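Local structure of phospholipase C-beta (PLC-beta) (Sepia officinalis, 3QR0) at residues L462-H474 with E509-P523. The protein is a multidomain phospholipase C-beta with PH, EF-hand-like, TIM-barrel and C2 domains and a bound calcium ion. Numbering follows the deposited sequence.
Sequences LRKKILIKNKKMH and EAAEEMSALVNYIQP
Lys472 reaches back across Ser515, Val518 and Gln522 where the X and Y halves of the TIM barrel meet, a worked example of how two adjoining barrel strands can be joined by side chains and water. Strand 466-469 ends the X-half sheet, strand 522-523 begins the Y-half sheet, and the helical turn 512-515 with its following loop leads into the second. The Lys472 chain runs antiparallel to the Val518 side chain, its CG 3.7 Å from Val518 CB, while its CD lies against the amide of Gln522. Bends at chi3 (82°) and chi4 (72°) then carry the ammonium to two carbonyls: NZ donates hydrogen bonds of 2.8 Å to both Ser515 O and Val518 O, in each case from above the carbonyl plane. Ser515 O also accepts from Val518 N, which arrives at the opposite face of that plane, so this oxygen takes two donors, one on each face.

Deeper in, Ile468 lies alongside Leu517, with both side chains extending the same way, and the Ile468 and Met514 side chains cross at about a right angle with CG2 near CE; Phe416 of strand 412-418 backs both Ile468 and Met514. The side chains of Leu467 and Ile521 do likewise, with CD2 3.7 Å from CG1, and Leu467 CD2 sits at the edge of the Tyr520 ring. Two waters bridge the backbones: one accepts from Asn519 N and Ile521 N and can donate to Ile468 O, while another accepts from Ile468 N and can donate to Leu517 O. Lys469, its side chain about 9 Å from the bound calcium ion, sends its NZ to Ser415, yet its CB packs on Ile521 CG2. Farther along, Ser515 OG accepts from Met473 N at 2.8 Å with an N-H...O angle of 140°.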
# COMPACT_ATOMS: atom_id res chain seq x y z
N LEU A 462 -15.08 -8.62 -15.77
CA LEU A 462 -15.91 -7.78 -14.92
C LEU A 462 -15.26 -6.44 -14.56
O LEU A 462 -15.61 -5.84 -13.55
CB LEU A 462 -16.26 -8.55 -13.65
CG LEU A 462 -17.11 -9.81 -13.86
CD1 LEU A 462 -17.40 -10.48 -12.53
CD2 LEU A 462 -18.40 -9.48 -14.58
N ARG A 463 -14.35 -5.96 -15.39
CA ARG A 463 -13.74 -4.65 -15.18
C ARG A 463 -14.82 -3.58 -15.13
O ARG A 463 -15.79 -3.63 -15.90
CB ARG A 463 -12.74 -4.31 -16.28
CG ARG A 463 -11.41 -5.03 -16.16
CD ARG A 463 -10.55 -4.73 -17.38
NE ARG A 463 -11.19 -5.26 -18.58
CZ ARG A 463 -10.96 -4.84 -19.82
NH1 ARG A 463 -10.09 -3.86 -20.07
NH2 ARG A 463 -11.62 -5.39 -20.83
N LYS A 464 -14.65 -2.62 -14.22
CA LYS A 464 -15.59 -1.51 -14.04
C LYS A 464 -17.00 -1.99 -13.66
O LYS A 464 -17.98 -1.34 -14.02
CB LYS A 464 -15.64 -0.64 -15.30
CG LYS A 464 -14.28 -0.07 -15.71
CD LYS A 464 -14.10 1.37 -15.27
CE LYS A 464 -14.88 2.33 -16.17
NZ LYS A 464 -15.25 3.58 -15.44
N LYS A 465 -17.09 -3.10 -12.94
CA LYS A 465 -18.37 -3.60 -12.46
C LYS A 465 -18.39 -3.73 -10.94
O LYS A 465 -17.38 -4.07 -10.31
CB LYS A 465 -18.72 -4.95 -13.09
CG LYS A 465 -18.85 -4.93 -14.62
CD LYS A 465 -20.06 -4.14 -15.07
CE LYS A 465 -20.13 -4.01 -16.58
NZ LYS A 465 -21.15 -3.00 -16.96
N ILE A 466 -19.55 -3.42 -10.36
CA ILE A 466 -19.80 -3.53 -8.93
C ILE A 466 -20.74 -4.70 -8.72
O ILE A 466 -21.82 -4.75 -9.33
CB ILE A 466 -20.44 -2.24 -8.37
CG1 ILE A 466 -19.43 -1.08 -8.43
CG2 ILE A 466 -20.93 -2.45 -6.93
CD1 ILE A 466 -20.07 0.29 -8.36
N LEU A 467 -20.32 -5.67 -7.91
CA LEU A 467 -21.12 -6.84 -7.60
C LEU A 467 -21.71 -6.72 -6.21
O LEU A 467 -21.06 -6.21 -5.29
CB LEU A 467 -20.30 -8.12 -7.71
CG LEU A 467 -19.98 -8.56 -9.14
CD1 LEU A 467 -18.77 -7.81 -9.65
CD2 LEU A 467 -19.75 -10.07 -9.20
N ILE A 468 -22.95 -7.18 -6.07
CA ILE A 468 -23.66 -7.12 -4.80
C ILE A 468 -23.69 -8.49 -4.15
O ILE A 468 -24.20 -9.44 -4.75
CB ILE A 468 -25.13 -6.66 -4.97
CG1 ILE A 468 -25.20 -5.33 -5.73
CG2 ILE A 468 -25.79 -6.52 -3.60
CD1 ILE A 468 -24.44 -4.20 -5.08
N LYS A 469 -23.17 -8.56 -2.93
CA LYS A 469 -23.25 -9.76 -2.11
C LYS A 469 -24.34 -9.54 -1.06
O LYS A 469 -24.18 -8.73 -0.14
CB LYS A 469 -21.90 -10.04 -1.44
CG LYS A 469 -21.92 -11.11 -0.35
CD LYS A 469 -20.59 -11.16 0.40
CE LYS A 469 -20.73 -11.83 1.76
NZ LYS A 469 -21.67 -11.11 2.68
N ASN A 470 -25.45 -10.25 -1.24
CA ASN A 470 -26.60 -10.15 -0.36
C ASN A 470 -27.38 -11.46 -0.45
O ASN A 470 -27.31 -12.14 -1.48
CB ASN A 470 -27.49 -8.98 -0.78
CG ASN A 470 -28.57 -8.65 0.24
OD1 ASN A 470 -28.38 -7.78 1.09
ND2 ASN A 470 -29.71 -9.33 0.16
N LYS A 471 -28.10 -11.80 0.61
CA LYS A 471 -28.96 -12.98 0.59
C LYS A 471 -29.90 -12.89 -0.61
O LYS A 471 -30.33 -11.79 -0.98
CB LYS A 471 -29.77 -13.09 1.88
CG LYS A 471 -28.95 -13.43 3.12
CD LYS A 471 -29.70 -13.10 4.41
CE LYS A 471 -30.90 -14.00 4.64
NZ LYS A 471 -31.48 -13.80 6.01
N LYS A 472 -30.18 -14.03 -1.22
CA LYS A 472 -31.21 -14.11 -2.26
C LYS A 472 -32.49 -14.59 -1.61
O LYS A 472 -32.50 -14.96 -0.43
CB LYS A 472 -30.78 -15.03 -3.40
CG LYS A 472 -29.76 -14.39 -4.34
CD LYS A 472 -29.53 -15.19 -5.62
CE LYS A 472 -30.60 -14.93 -6.67
NZ LYS A 472 -30.48 -13.58 -7.30
N MET A 473 -33.59 -14.57 -2.36
CA MET A 473 -34.90 -14.94 -1.83
C MET A 473 -34.92 -16.39 -1.36
O MET A 473 -34.40 -17.29 -2.03
CB MET A 473 -36.01 -14.68 -2.85
CG MET A 473 -36.32 -13.20 -3.03
SD MET A 473 -38.08 -12.88 -3.20
CE MET A 473 -38.66 -13.32 -1.56
N HIS A 474 -35.53 -16.60 -0.19
CA HIS A 474 -35.50 -17.87 0.53
C HIS A 474 -36.01 -19.04 -0.31
O HIS A 474 -37.21 -19.18 -0.55
CB HIS A 474 -36.32 -17.74 1.82
CG HIS A 474 -36.14 -18.88 2.78
ND1 HIS A 474 -36.79 -20.09 2.63
CD2 HIS A 474 -35.39 -19.00 3.90
CE1 HIS A 474 -36.44 -20.90 3.61
NE2 HIS A 474 -35.60 -20.26 4.40
N GLU A 509 -34.77 -11.09 5.94
CA GLU A 509 -35.00 -11.85 4.71
C GLU A 509 -34.84 -10.89 3.54
O GLU A 509 -35.11 -9.70 3.67
CB GLU A 509 -36.41 -12.46 4.67
CG GLU A 509 -36.84 -13.23 5.91
CD GLU A 509 -35.86 -14.31 6.32
OE1 GLU A 509 -35.32 -15.00 5.43
OE2 GLU A 509 -35.63 -14.46 7.54
N ALA A 510 -34.39 -11.41 2.41
CA ALA A 510 -34.15 -10.58 1.24
C ALA A 510 -35.48 -10.19 0.60
O ALA A 510 -36.36 -11.03 0.42
CB ALA A 510 -33.27 -11.30 0.23
N ALA A 511 -35.61 -8.91 0.29
CA ALA A 511 -36.69 -8.44 -0.58
C ALA A 511 -36.31 -8.83 -2.00
O ALA A 511 -35.12 -9.05 -2.30
CB ALA A 511 -36.85 -6.94 -0.47
N GLU A 512 -37.30 -8.91 -2.88
CA GLU A 512 -37.06 -9.33 -4.26
C GLU A 512 -36.17 -8.33 -5.03
O GLU A 512 -35.36 -8.75 -5.86
CB GLU A 512 -38.38 -9.56 -5.00
CG GLU A 512 -38.21 -10.16 -6.40
CD GLU A 512 -39.39 -11.03 -6.83
OE1 GLU A 512 -40.55 -10.71 -6.48
OE2 GLU A 512 -39.15 -12.03 -7.54
N GLU A 513 -36.30 -7.04 -4.73
CA GLU A 513 -35.48 -6.02 -5.41
C GLU A 513 -33.99 -6.12 -5.07
O GLU A 513 -33.15 -5.84 -5.91
CB GLU A 513 -35.96 -4.60 -5.09
CG GLU A 513 -37.29 -4.21 -5.72
CD GLU A 513 -38.50 -4.61 -4.89
OE1 GLU A 513 -39.61 -4.14 -5.23
OE2 GLU A 513 -38.35 -5.38 -3.92
N MET A 514 -33.68 -6.52 -3.83
CA MET A 514 -32.28 -6.73 -3.44
C MET A 514 -31.79 -8.07 -3.95
O MET A 514 -30.70 -8.15 -4.51
CB MET A 514 -32.10 -6.65 -1.92
CG MET A 514 -31.95 -5.24 -1.37
SD MET A 514 -30.64 -4.28 -2.15
CE MET A 514 -29.20 -5.28 -1.74
N SER A 515 -32.59 -9.11 -3.76
CA SER A 515 -32.29 -10.43 -4.30
C SER A 515 -31.92 -10.37 -5.79
O SER A 515 -30.96 -11.00 -6.22
CB SER A 515 -33.48 -11.37 -4.09
OG SER A 515 -33.15 -12.71 -4.40
N ALA A 516 -32.68 -9.58 -6.55
CA ALA A 516 -32.50 -9.44 -8.01
C ALA A 516 -31.12 -8.95 -8.43
O ALA A 516 -30.67 -9.23 -9.54
CB ALA A 516 -33.58 -8.50 -8.59
N LEU A 517 -30.44 -8.21 -7.56
CA LEU A 517 -29.11 -7.68 -7.87
C LEU A 517 -27.97 -8.68 -7.62
O LEU A 517 -26.83 -8.42 -8.00
CB LEU A 517 -28.85 -6.40 -7.07
CG LEU A 517 -29.91 -5.30 -7.19
CD1 LEU A 517 -29.54 -4.13 -6.31
CD2 LEU A 517 -30.08 -4.85 -8.65
N VAL A 518 -28.29 -9.81 -6.98
CA VAL A 518 -27.27 -10.80 -6.61
C VAL A 518 -27.15 -11.85 -7.71
O VAL A 518 -28.15 -12.31 -8.25
CB VAL A 518 -27.62 -11.49 -5.27
CG1 VAL A 518 -26.52 -12.47 -4.87
CG2 VAL A 518 -27.82 -10.44 -4.18
N ASN A 519 -25.92 -12.22 -8.04
CA ASN A 519 -25.67 -13.26 -9.04
C ASN A 519 -24.46 -14.12 -8.72
O ASN A 519 -24.61 -15.23 -8.23
CB ASN A 519 -25.59 -12.67 -10.46
CG ASN A 519 -24.92 -11.31 -10.50
OD1 ASN A 519 -23.73 -11.19 -10.22
ND2 ASN A 519 -25.67 -10.27 -10.86
N TYR A 520 -23.25 -13.61 -8.97
CA TYR A 520 -22.04 -14.43 -8.84
C TYR A 520 -21.53 -14.54 -7.41
O TYR A 520 -20.75 -15.45 -7.11
CB TYR A 520 -20.93 -13.90 -9.75
CG TYR A 520 -21.29 -14.04 -11.21
CD1 TYR A 520 -21.38 -15.30 -11.80
CD2 TYR A 520 -21.57 -12.92 -11.98
CE1 TYR A 520 -21.73 -15.44 -13.12
CE2 TYR A 520 -21.92 -13.05 -13.31
CZ TYR A 520 -22.00 -14.31 -13.88
OH TYR A 520 -22.34 -14.44 -15.20
N ILE A 521 -21.94 -13.63 -6.54
CA ILE A 521 -21.46 -13.61 -5.17
C ILE A 521 -22.63 -13.83 -4.24
O ILE A 521 -23.04 -12.93 -3.51
CB ILE A 521 -20.73 -12.29 -4.81
CG1 ILE A 521 -19.84 -11.81 -5.96
CG2 ILE A 521 -19.91 -12.48 -3.54
CD1 ILE A 521 -18.71 -12.75 -6.32
N GLN A 522 -23.17 -15.05 -4.26
CA GLN A 522 -24.34 -15.37 -3.47
C GLN A 522 -23.94 -15.98 -2.13
O GLN A 522 -23.42 -17.09 -2.09
CB GLN A 522 -25.26 -16.34 -4.22
CG GLN A 522 -26.57 -16.58 -3.51
CD GLN A 522 -27.42 -17.64 -4.17
OE1 GLN A 522 -27.25 -17.95 -5.36
NE2 GLN A 522 -28.35 -18.20 -3.41
N PRO A 523 -24.18 -15.25 -1.02
CA PRO A 523 -23.83 -15.79 0.28
C PRO A 523 -24.83 -16.84 0.74
O PRO A 523 -26.03 -16.58 0.75
CB PRO A 523 -23.88 -14.56 1.19
CG PRO A 523 -24.86 -13.65 0.55
CD PRO A 523 -24.91 -13.98 -0.92
O HOH W 1 -23.55 -11.09 -7.02
O HOH W 2 -24.18 -8.31 -8.41
O HOH W 3 -28.49 -16.38 -0.65
O HOH W 4 -33.79 -13.18 -7.07